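Local coordinates for SusD superfamily protein (Bacteroides fragilis NCTC 9343, PDB 3NQP) that probably binds sugars at the outer membrane, helping the bacterium capture glycans for uptake, at residues I392-G397 with T432-A437. Sequence-based numbering, arbitrary orientation.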
loop_
_atom_site.group_PDB
_atom_site.type_symbol
_atom_site.label_atom_id
_atom_site.label_comp_id
_atom_site.label_asym_id
_atom_site.label_seq_id
_atom_site.Cartn_x
_atom_site.Cartn_y
_atom_site.Cartn_z
ATOM N N ILE A 392 4.351 11.631 12.711
ATOM C CA ILE A 392 5.599 12.062 13.372
ATOM C C ILE A 392 5.285 13.226 14.335
ATOM O O ILE A 392 5.727 13.218 15.498
ATOM C CB ILE A 392 6.690 12.461 12.344
ATOM C CG1 ILE A 392 7.199 11.218 11.581
ATOM C CG2 ILE A 392 7.837 13.168 13.051
ATOM C CD1 ILE A 392 8.056 11.514 10.245
ATOM N N ALA A 393 4.493 14.196 13.863
ATOM C CA ALA A 393 4.053 15.322 14.678
ATOM C C ALA A 393 3.383 14.849 15.977
ATOM O O ALA A 393 3.688 15.328 17.087
ATOM C CB ALA A 393 3.066 16.262 13.851
ATOM N N ASN A 394 2.478 13.896 15.848
ATOM C CA ASN A 394 1.818 13.359 17.024
ATOM C C ASN A 394 2.860 12.785 18.012
ATOM O O ASN A 394 2.722 12.997 19.213
ATOM C CB ASN A 394 0.756 12.290 16.698
ATOM C CG ASN A 394 -0.222 12.096 17.833
ATOM O OD1 ASN A 394 -0.426 13.019 18.620
ATOM N ND2 ASN A 394 -0.854 10.911 17.918
HETATM N N MSE A 395 3.909 12.132 17.508
HETATM C CA MSE A 395 4.950 11.584 18.388
HETATM C C MSE A 395 5.723 12.698 19.099
HETATM O O MSE A 395 6.069 12.567 20.275
HETATM C CB MSE A 395 5.953 10.693 17.641
HETATM C CG MSE A 395 5.426 9.353 17.193
HETATM SE SE MSE A 395 4.875 8.207 18.593
HETATM C CE MSE A 395 6.600 7.727 19.363
ATOM N N GLU A 396 5.993 13.794 18.389
ATOM C CA GLU A 396 6.711 14.953 18.947
ATOM C C GLU A 396 5.910 15.706 19.981
ATOM O O GLU A 396 6.482 16.297 20.890
ATOM C CB GLU A 396 7.044 15.975 17.867
ATOM C CG GLU A 396 8.072 15.553 16.855
ATOM C CD GLU A 396 8.150 16.487 15.617
ATOM O OE1 GLU A 396 7.181 17.158 15.224
ATOM O OE2 GLU A 396 9.199 16.509 14.980
ATOM N N GLY A 397 4.599 15.737 19.795
ATOM C CA GLY A 397 3.729 16.630 20.535
ATOM C C GLY A 397 3.315 17.903 19.787
ATOM O O GLY A 397 2.822 18.852 20.414
ATOM N N THR A 432 -4.356 10.170 21.682
ATOM C CA THR A 432 -5.217 9.129 21.131
ATOM C C THR A 432 -6.114 9.723 20.047
ATOM O O THR A 432 -6.329 9.136 18.981
ATOM C CB THR A 432 -6.089 8.471 22.217
ATOM O OG1 THR A 432 -5.247 7.851 23.216
ATOM C CG2 THR A 432 -6.988 7.372 21.610
ATOM N N THR A 433 -6.674 10.889 20.328
ATOM C CA THR A 433 -7.641 11.481 19.367
ATOM C C THR A 433 -6.886 11.769 18.064
ATOM O O THR A 433 -7.392 11.506 16.982
ATOM C CB THR A 433 -8.256 12.745 19.941
ATOM O OG1 THR A 433 -8.856 12.418 21.183
ATOM C CG2 THR A 433 -9.354 13.396 18.982
ATOM N N ASN A 434 -5.674 12.324 18.177
ATOM C CA ASN A 434 -4.822 12.604 17.046
ATOM C C ASN A 434 -4.444 11.341 16.271
ATOM O O ASN A 434 -4.555 11.311 15.047
ATOM C CB ASN A 434 -3.523 13.280 17.470
ATOM C CG ASN A 434 -3.693 14.759 17.846
ATOM O OD1 ASN A 434 -4.554 15.485 17.313
ATOM N ND2 ASN A 434 -2.862 15.203 18.773
ATOM N N GLU A 435 -3.939 10.313 16.957
ATOM C CA GLU A 435 -3.544 9.056 16.264
ATOM C C GLU A 435 -4.729 8.463 15.505
ATOM O O GLU A 435 -4.608 8.066 14.343
ATOM C CB GLU A 435 -2.998 8.034 17.267
ATOM C CG GLU A 435 -2.189 6.960 16.640
ATOM C CD GLU A 435 -0.718 7.332 16.481
ATOM O OE1 GLU A 435 -0.382 8.536 16.388
ATOM O OE2 GLU A 435 0.116 6.411 16.452
ATOM N N LEU A 436 -5.900 8.406 16.141
ATOM C CA LEU A 436 -7.090 7.869 15.480
ATOM C C LEU A 436 -7.572 8.729 14.317
ATOM O O LEU A 436 -8.050 8.202 13.315
ATOM C CB LEU A 436 -8.205 7.587 16.474
ATOM C CG LEU A 436 -7.906 6.551 17.578
ATOM C CD1 LEU A 436 -9.001 6.538 18.655
ATOM C CD2 LEU A 436 -7.640 5.090 17.002
ATOM N N ALA A 437 -7.467 10.035 14.462
ATOM C CA ALA A 437 -7.800 10.966 13.389
ATOM C C ALA A 437 -6.897 10.734 12.161
ATOM O O ALA A 437 -7.370 10.826 11.020
ATOM C CB ALA A 437 -7.727 12.438 13.889
#
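N394 turns its CG away from its own backbone N (chi1 -160°), placing its amide between N434 and E435 of helix 431-445, where E435, with CG likewise trans (chi1 -161°) but its chain bent at chi2 (87°), swings its carboxylate back to meet it. The contact joins two helices of the SusD fold, whose helical part is related to TPR repeats, 382-396 near its C-terminal end and 431-445 near its start, through a buried polar cluster. Asparagine suits this place because one short amide both gives and accepts. Its ND2 donates to E435 OE1 at 2.9 Å in a nearly straight bond that stays in the plane of the N394 amide but meets OE1 from its anti side, well out of the carboxylate plane; ND2 also donates to F431 O. Its OD1 accepts a longer, more bent bond from N434 ND2 at 3.3 Å; the donor sits above the carbonyl plane, and the two amides stand almost perpendicular. N434, a second amide, likewise does both: OD1 bonds Y425 OH and ND2 also T428 O. E435 offers two oxygens, OE2 serving T460 N and K216, which probably stabilises the buried charge. N434 CB also packs against the N394 amide, 3.3 Å from OD1.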